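Local coordinates for protein neutral ceramidase (Pseudomonas aeruginosa, PDB 2ZWS) that hydrolyses the N-acyl linkage of ceramides to give sphingosine and free fatty acid, and also catalyses the reverse synthesis, with one zinc ion per subunit, at residues A197-P202 and A239-T244; M182-F187 and A278-I283. One frame throughout, in Å; residues are numbered along the deposited sequence. Where two conformers were deposited one is given.

Interaction 1: residues A197-P202 and A239-T244; sequences AISWFP and AAFAQT
A197-W200 and A239-A242 run side by side as parallel strands, their axes 15° apart, and a ladder of four backbone hydrogen bonds joins them. A240 N donates to A197 O, S199 N to A240 O (2.8 Å), A242 N to S199 O (2.7 Å) and F201 N to A242 O (3.1 Å), the last taking its donor from one residue past the strand. I198, W200, A240 and A242 point to one face of the sheet, A197, S199, A239 and F241 to the other. On the first face the small A242 suits its place close to a large ring: its CB lies 3.5 Å from W200 CD1, while I198 CG2 packs over the rim of one indole face. At the indole edge, in the ring plane, Q243 O sits 3.5 Å from W200 CD1. On the second face S199 is slim enough to lie beside F241, its CB 3.6 Å from F241 CD2. With OG anti to the backbone N (chi1 156°), S199 meets a water 2.9 Å from OG, and that water donates to A242 O.

The connection between the strands carries helix 218-231, making a beta-alpha-beta crossover; A223 and S224 of that helix pack on F241. Just past the strand, Q243 comes near the zinc ligand H97 without binding the metal itself, and its NE2 donates to T96 O and V203 O; within the strand, A242 adjoins N60, probably a substrate-binding residue. T244 OG1 lies over one face of the P202 ring, 3.1 Å from P202 CG, and T244 CG2 packs on W200 CB.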
# COMPACT_ATOMS: atom_id res chain seq x y z
N ALA A 197 3.39 15.28 5.97
CA ALA A 197 2.14 14.97 6.65
C ALA A 197 1.74 13.54 6.41
O ALA A 197 2.03 12.97 5.36
CB ALA A 197 1.04 15.91 6.18
N ILE A 198 1.03 12.99 7.39
CA ILE A 198 0.38 11.69 7.23
C ILE A 198 -1.13 11.91 7.42
O ILE A 198 -1.55 12.45 8.45
CB ILE A 198 0.87 10.64 8.28
CG1 ILE A 198 2.41 10.50 8.28
CG2 ILE A 198 0.14 9.30 8.07
CD1 ILE A 198 2.94 9.87 9.57
N SER A 199 -1.90 11.50 6.42
CA SER A 199 -3.38 11.52 6.48
C SER A 199 -3.90 10.09 6.67
O SER A 199 -3.46 9.17 5.98
CB SER A 199 -3.96 12.08 5.17
OG SER A 199 -5.29 11.65 4.94
N TRP A 200 -4.83 9.90 7.62
CA TRP A 200 -5.47 8.58 7.80
C TRP A 200 -6.94 8.73 7.48
O TRP A 200 -7.65 9.57 8.07
CB TRP A 200 -5.38 8.08 9.24
CG TRP A 200 -4.02 7.63 9.67
CD1 TRP A 200 -3.51 6.37 9.55
CD2 TRP A 200 -3.01 8.41 10.33
NE1 TRP A 200 -2.24 6.31 10.08
CE2 TRP A 200 -1.90 7.55 10.57
CE3 TRP A 200 -2.93 9.76 10.76
CZ2 TRP A 200 -0.73 7.97 11.21
CZ3 TRP A 200 -1.74 10.19 11.39
CH2 TRP A 200 -0.65 9.29 11.61
N PHE A 201 -7.41 7.94 6.53
CA PHE A 201 -8.82 7.98 6.11
C PHE A 201 -9.15 6.65 5.43
O PHE A 201 -8.37 6.21 4.58
CB PHE A 201 -9.08 9.14 5.15
CG PHE A 201 -10.47 9.13 4.58
CD1 PHE A 201 -10.67 8.74 3.26
CD2 PHE A 201 -11.57 9.56 5.33
CE1 PHE A 201 -11.96 8.70 2.71
CE2 PHE A 201 -12.88 9.51 4.79
CZ PHE A 201 -13.07 9.10 3.48
N PRO A 202 -10.27 5.99 5.79
CA PRO A 202 -10.51 4.67 5.19
C PRO A 202 -11.29 4.71 3.88
O PRO A 202 -12.42 5.21 3.84
CB PRO A 202 -11.33 3.94 6.27
CG PRO A 202 -12.13 5.09 6.95
CD PRO A 202 -11.30 6.37 6.79
N ALA A 239 4.19 13.33 1.70
CA ALA A 239 2.78 13.19 2.11
C ALA A 239 2.36 11.74 1.98
O ALA A 239 2.37 11.18 0.89
CB ALA A 239 1.87 14.02 1.24
N ALA A 240 2.02 11.13 3.11
CA ALA A 240 1.48 9.76 3.11
C ALA A 240 -0.05 9.81 3.30
O ALA A 240 -0.55 10.50 4.15
CB ALA A 240 2.11 8.91 4.23
N PHE A 241 -0.77 9.03 2.48
CA PHE A 241 -2.18 8.80 2.69
C PHE A 241 -2.35 7.35 3.11
O PHE A 241 -2.17 6.42 2.29
CB PHE A 241 -2.97 9.15 1.43
CG PHE A 241 -3.14 10.62 1.27
CD1 PHE A 241 -2.07 11.38 0.80
CD2 PHE A 241 -4.32 11.27 1.65
CE1 PHE A 241 -2.16 12.78 0.69
CE2 PHE A 241 -4.42 12.67 1.54
CZ PHE A 241 -3.33 13.41 1.09
N ALA A 242 -2.65 7.19 4.40
CA ALA A 242 -2.77 5.89 5.06
C ALA A 242 -4.24 5.49 5.28
O ALA A 242 -5.16 6.32 5.19
CB ALA A 242 -2.06 5.90 6.41
N GLN A 243 -4.44 4.20 5.53
CA GLN A 243 -5.77 3.64 5.82
C GLN A 243 -6.12 3.63 7.30
O GLN A 243 -5.24 3.68 8.15
CB GLN A 243 -5.86 2.17 5.33
CG GLN A 243 -5.74 2.04 3.83
CD GLN A 243 -7.00 2.44 3.09
OE1 GLN A 243 -8.02 2.86 3.70
NE2 GLN A 243 -6.97 2.26 1.77
N THR A 244 -7.42 3.56 7.61
CA THR A 244 -7.86 3.17 8.96
C THR A 244 -8.62 1.83 8.91
O THR A 244 -8.00 0.79 8.68
CB THR A 244 -8.64 4.29 9.71
OG1 THR A 244 -9.85 4.61 9.01
CG2 THR A 244 -7.79 5.52 9.84
O HOH W 1 -5.51 8.99 3.90

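Interaction 2: residues M182-F187 and A278-I283; sequences MSVLSF and AKAYEI
Helix 265-286 packs here on one face of the large mixed sheet of the N-terminal part of the chain, an alpha/beta layer contact in which M182 and V184 meet K279, A280 and I283. The short segments cross at 54° with their axes 8.4 Å apart, a close approach that the small A280 permits: its CA is 6.5 Å from V184 CA, and V184 CG2 packs against it. Alternate strand residues M182 and V184 point toward the helix, whose A280 and I283 are one turn apart.

M182 CG, anti to the backbone N (chi1 176°), and an extended chi2 carry SD out over the helix backbone, 3.4 Å from A280 N and 3.7 Å from A280 CB; the bend at chi3 turns only CE. A flexible thioether can follow such an uneven surface. I283 crosses the M182 side chain, placing CD1 3.9 Å from M182 CG and near M182 O. With CG1 beside the backbone N (chi1 -65°), I283 CG2 is left anti to that N and meets V184 CG2 at 3.8 Å, so the two branches of the isoleucine serve both strand residues.

K279 marks the edge of the apolar patch: its CB lies near M182 SD, but its chain bends at chi2, and NZ forms a salt bridge with E282, meeting OE1 from above the carboxylate plane at 3.2 Å.

Strand 181-189 lies between strands 142-152 and 194-200, hydrogen-bonded to both. On the helix side M182 also touches S199, F201 and L153, while W227 of helix 218-231 packs on A280, bringing the two helices together over the same face.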
# COMPACT_ATOMS: atom_id res chain seq x y z
N MET A 182 -11.21 11.79 8.84
CA MET A 182 -9.82 11.86 8.45
C MET A 182 -9.00 12.52 9.58
O MET A 182 -9.39 13.57 10.10
CB MET A 182 -9.65 12.66 7.16
CG MET A 182 -8.17 12.83 6.77
SD MET A 182 -7.95 13.72 5.23
CE MET A 182 -8.45 12.46 4.03
N SER A 183 -7.87 11.92 9.93
CA SER A 183 -6.93 12.48 10.90
C SER A 183 -5.65 12.83 10.15
O SER A 183 -5.26 12.14 9.21
CB SER A 183 -6.58 11.42 11.97
OG SER A 183 -7.75 10.97 12.65
N VAL A 184 -5.00 13.92 10.56
CA VAL A 184 -3.73 14.32 9.94
C VAL A 184 -2.70 14.62 11.02
O VAL A 184 -2.97 15.41 11.93
CB VAL A 184 -3.89 15.55 8.98
CG1 VAL A 184 -2.53 15.92 8.33
CG2 VAL A 184 -4.95 15.28 7.93
N LEU A 185 -1.54 13.97 10.90
CA LEU A 185 -0.34 14.34 11.67
C LEU A 185 0.57 15.17 10.75
O LEU A 185 1.05 14.68 9.72
CB LEU A 185 0.41 13.10 12.18
CG LEU A 185 1.66 13.34 13.06
CD1 LEU A 185 1.35 14.11 14.33
CD2 LEU A 185 2.30 12.02 13.44
N SER A 186 0.76 16.44 11.12
CA SER A 186 1.61 17.29 10.31
C SER A 186 2.94 17.53 10.98
O SER A 186 3.05 17.57 12.21
CB SER A 186 0.90 18.60 9.96
OG SER A 186 0.38 19.21 11.12
N PHE A 187 3.95 17.66 10.11
CA PHE A 187 5.32 17.82 10.52
C PHE A 187 5.78 19.22 10.13
O PHE A 187 5.93 19.53 8.94
CB PHE A 187 6.19 16.76 9.87
CG PHE A 187 5.84 15.37 10.27
CD1 PHE A 187 4.75 14.71 9.69
CD2 PHE A 187 6.57 14.72 11.25
CE1 PHE A 187 4.40 13.41 10.07
CE2 PHE A 187 6.26 13.40 11.63
CZ PHE A 187 5.16 12.75 11.05
N ALA A 278 -7.94 17.20 -0.63
CA ALA A 278 -8.49 18.51 -0.28
C ALA A 278 -8.79 18.58 1.21
O ALA A 278 -8.50 19.57 1.88
CB ALA A 278 -9.70 18.84 -1.12
N LYS A 279 -9.31 17.48 1.74
CA LYS A 279 -9.61 17.42 3.17
C LYS A 279 -8.35 17.42 4.02
O LYS A 279 -8.30 18.11 5.06
CB LYS A 279 -10.53 16.23 3.51
CG LYS A 279 -11.10 16.27 4.96
CD LYS A 279 -12.05 17.47 5.10
CE LYS A 279 -12.66 17.62 6.48
NZ LYS A 279 -13.74 18.64 6.29
N ALA A 280 -7.32 16.67 3.59
CA ALA A 280 -6.06 16.59 4.35
C ALA A 280 -5.41 17.95 4.40
O ALA A 280 -4.94 18.38 5.45
CB ALA A 280 -5.12 15.57 3.71
N TYR A 281 -5.42 18.64 3.26
CA TYR A 281 -4.82 19.94 3.17
C TYR A 281 -5.56 20.94 4.07
O TYR A 281 -4.92 21.76 4.76
CB TYR A 281 -4.86 20.43 1.71
CG TYR A 281 -3.94 21.59 1.48
CD1 TYR A 281 -4.43 22.90 1.46
CD2 TYR A 281 -2.58 21.39 1.32
CE1 TYR A 281 -3.55 23.98 1.29
CE2 TYR A 281 -1.71 22.46 1.15
CZ TYR A 281 -2.21 23.74 1.13
OH TYR A 281 -1.34 24.78 0.95
N GLU A 282 -6.89 20.86 4.06
CA GLU A 282 -7.74 21.71 4.92
C GLU A 282 -7.39 21.47 6.39
O GLU A 282 -7.12 22.42 7.16
CB GLU A 282 -9.22 21.38 4.70
CG GLU A 282 -10.10 22.16 5.68
CD GLU A 282 -11.57 21.85 5.59
OE1 GLU A 282 -11.99 20.90 4.90
OE2 GLU A 282 -12.36 22.59 6.24
N ILE A 283 -7.34 20.20 6.79
CA ILE A 283 -7.08 19.89 8.21
C ILE A 283 -5.69 20.36 8.62
O ILE A 283 -5.53 21.02 9.67
CB ILE A 283 -7.24 18.38 8.49
CG1 ILE A 283 -8.70 17.97 8.26
CG2 ILE A 283 -6.68 18.00 9.88
CD1 ILE A 283 -8.89 16.45 8.15

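From the N terminus the chain first passes through M182-F187, turns back in a hairpin, and runs through A197-P202, so the first strands of the two interactions are antiparallel neighbours in one sheet; W200 N lies 2.8 Å from S183 O in a probable hydrogen bond, and I198 O likewise meets L185 N. Helix 218-231 then leads to A239-T244, and interaction 1 closes a loop of 36 residues. Helix 265-286 follows, and interaction 2 closes a longer loop of 90 residues that encloses the whole of interaction 1. The first contact sets strand 238-242 beside strand 194-200, close to the zinc site; the second lays a helix on the sheet. Besides the backbone links, S199 packs on M182.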